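Local coordinates for protein SPD1 nuclease (Streptococcus pyogenes, PDB 2XGR) that is a secreted, prophage-encoded DNase of the His-Me finger type that probably cuts nucleic acids with the help of a bound metal ion, at residues 74-79 with 134-139; 123-126 with 130-133. All blocks are in the same frame, centred on the assembly; numbering follows the deposited sequence. Where two conformers were deposited one is given.

Contact 1 of 2, residues 74-79 with 134-139; sequences TFSHIQ and PRNLVA
A hydrogen bond between S76 and N136 and a water bridge from T74 to R135 link the two segments, and the water begins the contact. T74 N donates to this water at 2.8 Å, and the water can donate to R135 O, also at 2.8 Å, though other acceptors compete for its protons. At F75 the backbone is merely near: F75 O lies 3.8 Å from R135 O, while the side chain points away and its ring makes a cation-pi contact with K182. R135 likewise sends its guanidinium elsewhere, to a salt bridge with E133. S76 supplies the direct polar link. Its OG stands anti to the backbone N (chi1 177°) on a side chain that faces N136, and donates to N136 OD1 at 2.8 Å. The hydroxyl approaches from above the amide's carbonyl plane, 45° out of it, at a C=O...donor angle of 133°. N136 OD1 is nearly as close to S76 CB (3.0 Å) as to OG, so it comes in alongside the CB-OG bond and the hydrogen bond is strained at the serine. That buried oxygen also accepts from V123 N, so two donors restrict how the amide can turn. From H77 onward the segments diverge. Strand 76-80 lies between strands 61-64 and 178-186, bonded antiparallel to both, whereas N136 lies in the segment that carries strand 137-139; the serine-asparagine bond thus joins the large sheet to the two-stranded sheet of 119-121 and 137-139.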
loop_
_atom_site.group_PDB
_atom_site.type_symbol
_atom_site.label_atom_id
_atom_site.label_comp_id
_atom_site.label_asym_id
_atom_site.label_seq_id
_atom_site.Cartn_x
_atom_site.Cartn_y
_atom_site.Cartn_z
ATOM N N THR A 74 13.011 0.019 -1.011
ATOM C CA THR A 74 12.944 -0.660 0.287
ATOM C C THR A 74 11.678 -0.424 1.084
ATOM O O THR A 74 11.270 -1.323 1.846
ATOM C CB THR A 74 14.175 -0.360 1.170
ATOM O OG1 THR A 74 14.334 1.045 1.355
ATOM C CG2 THR A 74 15.437 -0.896 0.418
ATOM N N PHE A 75 11.086 0.775 0.998
ATOM C CA PHE A 75 9.690 0.937 1.521
ATOM C C PHE A 75 9.148 2.276 1.078
ATOM O O PHE A 75 9.925 3.181 0.809
ATOM C CB PHE A 75 9.609 0.876 3.084
ATOM C CG PHE A 75 10.334 2.019 3.787
ATOM C CD1 PHE A 75 9.653 3.235 4.134
ATOM C CD2 PHE A 75 11.663 1.847 4.208
ATOM C CE1 PHE A 75 10.378 4.302 4.791
ATOM C CE2 PHE A 75 12.320 2.856 4.917
ATOM C CZ PHE A 75 11.691 4.074 5.202
ATOM N N SER A 76 7.834 2.470 1.212
ATOM C CA SER A 76 7.290 3.816 1.034
ATOM C C SER A 76 6.195 3.973 2.136
ATOM O O SER A 76 5.414 3.039 2.395
ATOM C CB SER A 76 6.636 3.858 -0.346
ATOM O OG SER A 76 6.046 5.154 -0.508
ATOM N N HIS A 77 6.214 5.090 2.873
ATOM C CA HIS A 77 5.430 5.234 4.105
ATOM C C HIS A 77 4.772 6.608 4.094
ATOM O O HIS A 77 5.464 7.643 3.945
ATOM C CB HIS A 77 6.336 5.105 5.312
ATOM C CG HIS A 77 5.643 4.695 6.597
ATOM N ND1 HIS A 77 4.311 4.901 6.889
ATOM C CD2 HIS A 77 6.204 4.180 7.730
ATOM C CE1 HIS A 77 4.053 4.424 8.124
ATOM N NE2 HIS A 77 5.205 4.026 8.652
ATOM N N ILE A 78 3.433 6.643 4.126
ATOM C CA ILE A 78 2.742 7.938 4.070
ATOM C C ILE A 78 1.862 8.127 5.300
ATOM O O ILE A 78 1.365 7.149 5.907
ATOM C CB ILE A 78 1.939 8.015 2.734
ATOM C CG1 ILE A 78 1.481 9.462 2.402
ATOM C CG2 ILE A 78 0.728 7.010 2.713
ATOM C CD1 ILE A 78 0.960 9.567 0.901
ATOM N N GLN A 79 1.629 9.383 5.653
ATOM C CA GLN A 79 0.607 9.647 6.664
ATOM C C GLN A 79 -0.164 10.867 6.135
ATOM O O GLN A 79 0.448 11.908 5.833
ATOM C CB GLN A 79 1.281 9.844 8.038
ATOM C CG GLN A 79 0.218 9.873 9.153
ATOM C CD GLN A 79 0.822 10.012 10.506
ATOM O OE1 GLN A 79 0.691 11.086 11.123
ATOM N NE2 GLN A 79 1.519 8.956 10.982
ATOM N N PRO A 134 11.996 6.059 -8.243
ATOM C CA PRO A 134 12.318 4.647 -8.120
ATOM C C PRO A 134 12.130 4.108 -6.704
ATOM O O PRO A 134 11.982 2.882 -6.556
ATOM C CB PRO A 134 13.813 4.582 -8.531
ATOM C CG PRO A 134 14.263 5.961 -8.455
ATOM C CD PRO A 134 13.106 6.814 -8.837
ATOM N N ARG A 135 12.276 4.967 -5.704
ATOM C CA ARG A 135 12.087 4.499 -4.286
ATOM C C ARG A 135 10.639 4.158 -3.946
ATOM O O ARG A 135 10.368 3.567 -2.896
ATOM C CB ARG A 135 12.501 5.560 -3.312
ATOM C CG ARG A 135 14.032 5.722 -3.387
ATOM C CD ARG A 135 14.365 7.011 -2.639
ATOM N NE ARG A 135 15.731 7.372 -2.948
ATOM C CZ ARG A 135 16.172 7.974 -4.059
ATOM N NH1 ARG A 135 15.396 8.198 -5.168
ATOM N NH2 ARG A 135 17.445 8.366 -4.031
ATOM N N ASN A 136 9.725 4.492 -4.864
ATOM C CA ASN A 136 8.310 4.075 -4.739
ATOM C C ASN A 136 7.864 3.126 -5.860
ATOM O O ASN A 136 6.665 2.925 -6.114
ATOM C CB ASN A 136 7.431 5.341 -4.728
ATOM C CG ASN A 136 6.016 5.047 -4.264
ATOM O OD1 ASN A 136 5.853 4.422 -3.207
ATOM N ND2 ASN A 136 4.960 5.381 -5.116
ATOM N N LEU A 137 8.817 2.428 -6.521
ATOM C CA LEU A 137 8.461 1.533 -7.611
ATOM C C LEU A 137 9.160 0.179 -7.431
ATOM O O LEU A 137 10.341 0.170 -7.074
ATOM C CB LEU A 137 8.920 2.113 -8.974
ATOM C CG LEU A 137 8.154 3.365 -9.451
ATOM C CD1 LEU A 137 8.850 4.038 -10.641
ATOM C CD2 LEU A 137 6.702 2.977 -9.801
ATOM N N VAL A 138 8.467 -0.904 -7.743
ATOM C CA VAL A 138 9.043 -2.264 -7.874
ATOM C C VAL A 138 8.434 -2.970 -9.083
ATOM O O VAL A 138 7.277 -2.718 -9.484
ATOM C CB VAL A 138 8.815 -3.108 -6.597
ATOM C CG1 VAL A 138 9.482 -2.441 -5.379
ATOM C CG2 VAL A 138 7.307 -3.303 -6.338
ATOM N N ALA A 139 9.176 -3.940 -9.636
ATOM C CA ALA A 139 8.647 -4.803 -10.646
ATOM C C ALA A 139 7.437 -5.521 -10.077
ATOM O O ALA A 139 7.540 -6.158 -9.029
ATOM C CB ALA A 139 9.719 -5.837 -11.005
HETATM O O HOH W 1 12.465 2.730 -1.175
#

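Contact 2 of 2, residues 123-126 with 130-133; sequences VGYQ and LNDE
Y125 lays its ring beside the backbone of L130 and the side-chain amide of N131, with no hydrogen bond directly between the two segments. The tyrosine accounts for 72 of the 136 Å² buried on both sides together. From CB, the chain sets CG anti to the backbone N (chi1 -178°), which carries the ring across toward the loop although the CB itself does not point there. CD1 is the first atom to meet a partner: it lies 3.3 Å from L130 O, and this oxygen sits at the ring edge, in the ring plane. The same oxygen accepts a hydrogen bond from H121 NE2, which helps fix its position beside the ring edge. Next along the ring, CE1 comes 3.4 Å from N131 OD1 and 3.6 Å from N131 ND2. The amide is neither stacked on the ring nor coplanar with it, the two planes being 44° apart. At the tip, Y125 OH is 3.6 Å from N131 ND2, but its hydrogen bond goes to D88 OD2 outside the two segments. L130 points its own side chain away from the tyrosine, and it packs on L62 and L64, leaving the carbonyl to make the contact. G124, before Y125, occupies the N-cap position of helix 125-128, and a bound di(hydroxyethyl)ether molecule lies about 3 Å from the tyrosine side chain. The contact packs the first residue of this short helix against the loop that follows it, both within the connection between strands 119-121 and 137-139. With helix 142-146 following, this order of two antiparallel strands and a helix is consistent with the beta-beta-alpha metal motif of His-Me finger nucleases, the contact lying in the connection between its strands.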
loop_
_atom_site.group_PDB
_atom_site.type_symbol
_atom_site.label_atom_id
_atom_site.label_comp_id
_atom_site.label_asym_id
_atom_site.label_seq_id
_atom_site.Cartn_x
_atom_site.Cartn_y
_atom_site.Cartn_z
ATOM N N VAL A 123 3.334 2.855 -2.579
ATOM C CA VAL A 123 2.152 3.628 -2.170
ATOM C C VAL A 123 1.447 4.147 -3.454
ATOM O O VAL A 123 2.091 4.778 -4.284
ATOM C CB VAL A 123 2.543 4.776 -1.238
ATOM C CG1 VAL A 123 1.333 5.762 -1.061
ATOM C CG2 VAL A 123 2.896 4.241 0.164
ATOM N N GLY A 124 0.170 3.776 -3.683
ATOM C CA GLY A 124 -0.475 4.183 -4.942
ATOM C C GLY A 124 -0.470 5.688 -5.186
ATOM O O GLY A 124 -0.498 6.549 -4.254
ATOM N N TYR A 125 -0.587 5.997 -6.476
ATOM C CA TYR A 125 -0.441 7.390 -6.909
ATOM C C TYR A 125 -1.357 8.389 -6.228
ATOM O O TYR A 125 -0.893 9.475 -5.846
ATOM C CB TYR A 125 -0.722 7.436 -8.457
ATOM C CG TYR A 125 -0.536 8.810 -8.991
ATOM C CD1 TYR A 125 0.730 9.374 -9.133
ATOM C CD2 TYR A 125 -1.633 9.601 -9.232
ATOM C CE1 TYR A 125 0.908 10.663 -9.660
ATOM C CE2 TYR A 125 -1.472 10.896 -9.782
ATOM C CZ TYR A 125 -0.207 11.428 -9.914
ATOM O OH TYR A 125 -0.043 12.716 -10.411
ATOM N N GLN A 126 -2.656 8.089 -6.099
ATOM C CA GLN A 126 -3.553 9.148 -5.624
ATOM C C GLN A 126 -3.321 9.440 -4.152
ATOM O O GLN A 126 -3.772 10.456 -3.626
ATOM C CB GLN A 126 -5.021 8.786 -5.861
ATOM C CG GLN A 126 -5.397 8.712 -7.335
ATOM C CD GLN A 126 -6.880 8.881 -7.563
ATOM O OE1 GLN A 126 -7.313 9.421 -8.616
ATOM N NE2 GLN A 126 -7.662 8.388 -6.664
ATOM N N LEU A 130 3.350 10.716 -6.644
ATOM C CA LEU A 130 4.707 10.505 -7.221
ATOM C C LEU A 130 4.682 9.803 -8.563
ATOM O O LEU A 130 3.950 8.849 -8.762
ATOM C CB LEU A 130 5.572 9.602 -6.321
ATOM C CG LEU A 130 5.775 10.114 -4.902
ATOM C CD1 LEU A 130 6.597 9.005 -4.235
ATOM C CD2 LEU A 130 6.542 11.485 -4.916
ATOM N N ASN A 131 5.453 10.349 -9.500
ATOM C CA ASN A 131 5.567 9.799 -10.860
ATOM C C ASN A 131 7.032 9.412 -11.047
ATOM O O ASN A 131 7.921 10.254 -10.855
ATOM C CB ASN A 131 5.258 10.922 -11.868
ATOM C CG ASN A 131 3.771 11.289 -11.895
ATOM O OD1 ASN A 131 2.948 10.482 -12.321
ATOM N ND2 ASN A 131 3.426 12.489 -11.409
ATOM N N ASP A 132 7.254 8.170 -11.458
ATOM C CA ASP A 132 8.601 7.692 -11.808
ATOM C C ASP A 132 9.653 7.777 -10.724
ATOM O O ASP A 132 10.831 7.887 -11.048
ATOM C CB ASP A 132 9.147 8.381 -13.071
ATOM C CG ASP A 132 9.273 7.416 -14.237
ATOM O OD1 ASP A 132 8.392 7.481 -15.142
ATOM O OD2 ASP A 132 10.229 6.576 -14.232
ATOM N N GLU A 133 9.270 7.733 -9.452
ATOM C CA GLU A 133 10.247 7.825 -8.365
ATOM C C GLU A 133 10.693 6.400 -8.026
ATOM O O GLU A 133 9.890 5.568 -7.620
ATOM C CB GLU A 133 9.585 8.536 -7.155
ATOM C CG GLU A 133 10.297 8.326 -5.778
ATOM C CD GLU A 133 11.762 8.630 -5.893
ATOM O OE1 GLU A 133 12.049 9.649 -6.551
ATOM O OE2 GLU A 133 12.653 7.783 -5.630
#

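Both contacts involve the connection between strands 119-121 and 137-139, but at different depths. Contact 1 is partly buried, its direct bond lying between two buried residues, and ties this region to the large sheet; contact 2 is a surface contact within the connection itself. Their chemistry follows suit: a directed hydrogen bond and a water bridge in one, a ring against carbonyl and amide in the other. The centres of contact 1 and contact 2 are about 8 Å apart, and the two touch. V123, in a segment of contact 2, packs its CG2 3.3 Å from S76 OG, and L130 CD1 meets N136 CB at 3.8 Å.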